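Local coordinates for uncharacterized protein (Agrobacterium tumefaciens, PDB 6N90) that is a putative YoeB-family toxin of a bacterial toxin-antitoxin system, probably acting as an mRNA-cleaving endonuclease, at residues M1-D12 / Q77-R85. Sequence-based numbering, arbitrary orientation.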
# COMPACT_ATOMS: atom_id res chain seq x y z
N MET A 1 5.43 -11.27 -1.56
CA MET A 1 4.54 -10.50 -2.44
C MET A 1 4.33 -9.09 -1.90
O MET A 1 3.57 -8.89 -0.94
CB MET A 1 3.20 -11.21 -2.60
CG MET A 1 2.12 -10.42 -3.33
SD MET A 1 2.38 -10.27 -5.11
CE MET A 1 2.24 -11.99 -5.61
N LYS A 2 5.00 -8.13 -2.52
CA LYS A 2 4.88 -6.74 -2.10
C LYS A 2 3.71 -6.06 -2.79
O LYS A 2 3.30 -6.46 -3.88
CB LYS A 2 6.19 -5.99 -2.36
CG LYS A 2 7.36 -6.65 -1.64
CD LYS A 2 8.61 -5.77 -1.53
CE LYS A 2 9.59 -6.46 -0.56
NZ LYS A 2 10.79 -5.64 -0.24
N LEU A 3 3.15 -5.05 -2.13
CA LEU A 3 2.07 -4.25 -2.68
C LEU A 3 2.63 -2.85 -2.90
O LEU A 3 3.08 -2.21 -1.96
CB LEU A 3 0.86 -4.23 -1.73
CG LEU A 3 -0.30 -3.33 -2.12
CD1 LEU A 3 -0.90 -3.75 -3.42
CD2 LEU A 3 -1.37 -3.42 -1.02
N VAL A 4 2.66 -2.39 -4.15
CA VAL A 4 3.24 -1.10 -4.50
C VAL A 4 2.20 -0.10 -5.02
O VAL A 4 1.48 -0.37 -5.96
CB VAL A 4 4.34 -1.26 -5.58
CG1 VAL A 4 4.98 0.08 -5.83
CG2 VAL A 4 5.35 -2.31 -5.12
N TRP A 5 2.12 1.06 -4.36
CA TRP A 5 1.27 2.15 -4.84
C TRP A 5 2.09 3.29 -5.41
O TRP A 5 3.16 3.60 -4.93
CB TRP A 5 0.45 2.74 -3.70
CG TRP A 5 -0.34 1.76 -2.94
CD1 TRP A 5 0.10 0.94 -1.94
CD2 TRP A 5 -1.74 1.52 -3.07
NE1 TRP A 5 -0.95 0.19 -1.44
CE2 TRP A 5 -2.09 0.52 -2.13
CE3 TRP A 5 -2.75 2.03 -3.90
CZ2 TRP A 5 -3.39 0.05 -1.99
CZ3 TRP A 5 -4.04 1.55 -3.75
CH2 TRP A 5 -4.35 0.56 -2.82
N THR A 6 1.52 3.98 -6.38
CA THR A 6 2.10 5.24 -6.83
C THR A 6 1.58 6.41 -6.01
O THR A 6 0.70 6.24 -5.16
CB THR A 6 1.79 5.48 -8.30
OG1 THR A 6 0.37 5.58 -8.47
CG2 THR A 6 2.31 4.30 -9.13
N LEU A 7 2.13 7.60 -6.25
CA LEU A 7 1.61 8.82 -5.63
C LEU A 7 0.12 8.95 -5.90
O LEU A 7 -0.67 9.15 -4.98
CB LEU A 7 2.35 10.06 -6.13
CG LEU A 7 3.76 10.31 -5.57
CD1 LEU A 7 4.37 11.56 -6.19
CD2 LEU A 7 3.72 10.43 -4.04
N SER A 8 -0.26 8.81 -7.17
CA SER A 8 -1.66 9.04 -7.53
C SER A 8 -2.60 7.91 -7.08
O SER A 8 -3.74 8.20 -6.67
CB SER A 8 -1.80 9.26 -9.04
OG SER A 8 -1.43 8.11 -9.77
N SER A 9 -2.17 6.66 -7.14
CA SER A 9 -3.09 5.59 -6.76
C SER A 9 -3.30 5.61 -5.23
O SER A 9 -4.41 5.37 -4.74
CB SER A 9 -2.62 4.20 -7.25
OG SER A 9 -1.44 3.74 -6.62
N TRP A 10 -2.26 5.94 -4.47
CA TRP A 10 -2.44 6.04 -3.01
C TRP A 10 -3.34 7.23 -2.66
O TRP A 10 -4.19 7.14 -1.76
CB TRP A 10 -1.09 6.17 -2.29
CG TRP A 10 -1.24 6.15 -0.77
CD1 TRP A 10 -1.04 7.20 0.10
CD2 TRP A 10 -1.66 5.03 0.04
NE1 TRP A 10 -1.31 6.80 1.40
CE2 TRP A 10 -1.68 5.48 1.39
CE3 TRP A 10 -2.00 3.70 -0.24
CZ2 TRP A 10 -2.02 4.63 2.44
CZ3 TRP A 10 -2.35 2.86 0.82
CH2 TRP A 10 -2.36 3.34 2.15
N ASP A 11 -3.19 8.33 -3.39
CA ASP A 11 -4.05 9.49 -3.17
C ASP A 11 -5.52 9.14 -3.40
O ASP A 11 -6.39 9.50 -2.61
CB ASP A 11 -3.63 10.66 -4.06
CG ASP A 11 -2.49 11.46 -3.46
OD1 ASP A 11 -2.34 11.43 -2.22
OD2 ASP A 11 -1.77 12.13 -4.23
N ASP A 12 -5.80 8.41 -4.48
CA ASP A 12 -7.18 8.03 -4.71
C ASP A 12 -7.70 6.99 -3.73
O ASP A 12 -8.89 7.00 -3.41
CB ASP A 12 -7.34 7.54 -6.13
CG ASP A 12 -7.39 8.68 -7.12
OD1 ASP A 12 -7.74 9.83 -6.71
OD2 ASP A 12 -7.07 8.43 -8.29
N GLN A 77 7.71 -11.51 -5.66
CA GLN A 77 6.86 -10.82 -6.62
C GLN A 77 6.31 -9.52 -6.04
O GLN A 77 6.46 -9.26 -4.84
CB GLN A 77 5.69 -11.72 -7.05
CG GLN A 77 6.09 -13.07 -7.62
CD GLN A 77 4.90 -13.90 -8.08
OE1 GLN A 77 3.80 -13.38 -8.26
NE2 GLN A 77 5.12 -15.20 -8.26
N ARG A 78 5.68 -8.72 -6.89
CA ARG A 78 5.00 -7.50 -6.43
C ARG A 78 3.75 -7.21 -7.25
O ARG A 78 3.67 -7.54 -8.44
CB ARG A 78 5.96 -6.29 -6.47
CG ARG A 78 6.41 -5.92 -7.89
CD ARG A 78 7.50 -4.85 -7.89
NE ARG A 78 7.81 -4.41 -9.25
CZ ARG A 78 8.70 -4.99 -10.05
NH1 ARG A 78 9.38 -6.06 -9.65
NH2 ARG A 78 8.90 -4.51 -11.27
N LEU A 79 2.73 -6.64 -6.60
CA LEU A 79 1.57 -6.15 -7.31
C LEU A 79 1.66 -4.64 -7.28
O LEU A 79 1.74 -4.06 -6.21
CB LEU A 79 0.26 -6.60 -6.66
CG LEU A 79 -1.00 -6.28 -7.48
CD1 LEU A 79 -2.07 -7.32 -7.24
CD2 LEU A 79 -1.54 -4.92 -7.10
N GLU A 80 1.67 -4.03 -8.46
CA GLU A 80 1.76 -2.57 -8.56
C GLU A 80 0.38 -2.05 -8.89
O GLU A 80 -0.19 -2.41 -9.92
CB GLU A 80 2.71 -2.14 -9.68
CG GLU A 80 4.19 -2.17 -9.39
CD GLU A 80 4.99 -1.83 -10.64
OE1 GLU A 80 5.64 -0.76 -10.65
OE2 GLU A 80 4.97 -2.63 -11.60
N VAL A 81 -0.17 -1.18 -8.03
CA VAL A 81 -1.44 -0.54 -8.33
C VAL A 81 -1.20 0.80 -9.02
O VAL A 81 -0.56 1.69 -8.47
CB VAL A 81 -2.27 -0.30 -7.06
CG1 VAL A 81 -3.64 0.36 -7.42
CG2 VAL A 81 -2.43 -1.60 -6.29
N ILE A 82 -1.75 0.93 -10.23
CA ILE A 82 -1.57 2.10 -11.07
C ILE A 82 -2.73 3.07 -10.90
O ILE A 82 -2.54 4.28 -10.90
CB ILE A 82 -1.44 1.68 -12.55
CG1 ILE A 82 -0.38 0.59 -12.68
CG2 ILE A 82 -1.09 2.86 -13.43
CD1 ILE A 82 0.95 0.96 -12.09
N GLN A 83 -3.94 2.52 -10.74
CA GLN A 83 -5.14 3.35 -10.57
C GLN A 83 -6.19 2.60 -9.73
O GLN A 83 -6.27 1.38 -9.81
CB GLN A 83 -5.69 3.74 -11.96
CG GLN A 83 -7.19 3.77 -12.14
CD GLN A 83 -7.58 4.00 -13.61
OE1 GLN A 83 -6.73 4.24 -14.47
NE2 GLN A 83 -8.87 3.90 -13.89
N CYS A 84 -6.98 3.31 -8.93
CA CYS A 84 -8.11 2.67 -8.26
C CYS A 84 -9.31 3.63 -8.22
O CYS A 84 -10.06 3.72 -7.23
CB CYS A 84 -7.72 2.21 -6.84
SG CYS A 84 -7.35 3.55 -5.69
N ARG A 85 -9.49 4.34 -9.33
CA ARG A 85 -10.53 5.36 -9.46
C ARG A 85 -10.66 5.72 -10.94
O ARG A 85 -9.66 5.77 -11.64
CB ARG A 85 -10.18 6.59 -8.63
CG ARG A 85 -11.33 7.59 -8.44
CD ARG A 85 -10.89 8.69 -7.48
NE ARG A 85 -11.85 9.78 -7.40
CZ ARG A 85 -11.53 11.03 -7.05
NH1 ARG A 85 -10.28 11.35 -6.75
NH2 ARG A 85 -12.47 11.96 -7.01
O HOH W 1 2.44 1.16 -8.11
O HOH W 2 -0.23 5.73 -11.05
O HOH W 3 -3.58 6.68 -10.29
O HOH W 4 -6.26 6.13 -8.87
O HOH W 5 -7.23 7.79 -11.11
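Lys-2 stands beside Arg-78 and Val-4 beside Glu-80 in parallel strands. Lys-2 and Val-4 bond to the flanking residues Gln-77, Leu-79 and Val-81. Their bonds are short and nearly straight, with Val-4 N 2.8 Å from Leu-79 O and Val-81 N 2.8 Å from Val-4 O. Strand 2-5 is an edge strand of the chain's mixed sheet, but it also pairs antiparallel with a strand of the second subunit, so the sheet continues through the dimer.

The tight part lies on the face of Leu-3, Trp-5, Leu-79 and Val-81. Val-81 is its centre. Val-81 CG2 meets Leu-3 CD1 at 3.9 Å and sits over one face of the Trp-5 indole, toward the rim. Val-81 CG1 lies 3.9 Å from Trp-5 CZ3. The opposite indole face takes the edge of the Trp-10 ring, and Cys-84 SG lies at the indole's edge. Helix 21-36 packs on this face through Ile-31, Ala-34 and Ile-27.

Beyond the strand, the chain turns into helix 7-19. Thr-6 and Ser-9 form a capping box. With chi1 at 68°, Ser-9 OG lies between its backbone N and carbonyl carbon, where it accepts from Thr-6 N and donates to Val-81 O at 2.9 Å. That donor stands well above the carbonyl plane.

The junction between the first helical turns and the end of strand 76-84 is looser and holds several waters. Two link Ser-8 OG to Ile-82 O, and another joins Asp-12 OD2 to Cys-84 N. Arg-85 crosses Asp-12 at about a right angle. Arg-85 NH1 reaches Asp-12 OD1 at 3.0 Å from above the carboxylate plane, and the two planes are 89° apart. This is a single-bond salt bridge, not a paired one; Phe-15 adds a cation-pi contact to Arg-85.

The chemistry implies a division of labour: backbone bonds and apolar packing join the strands, while the Ser-9 hydroxyl, bridging waters and one ion pair tie the first helical turns to the strand.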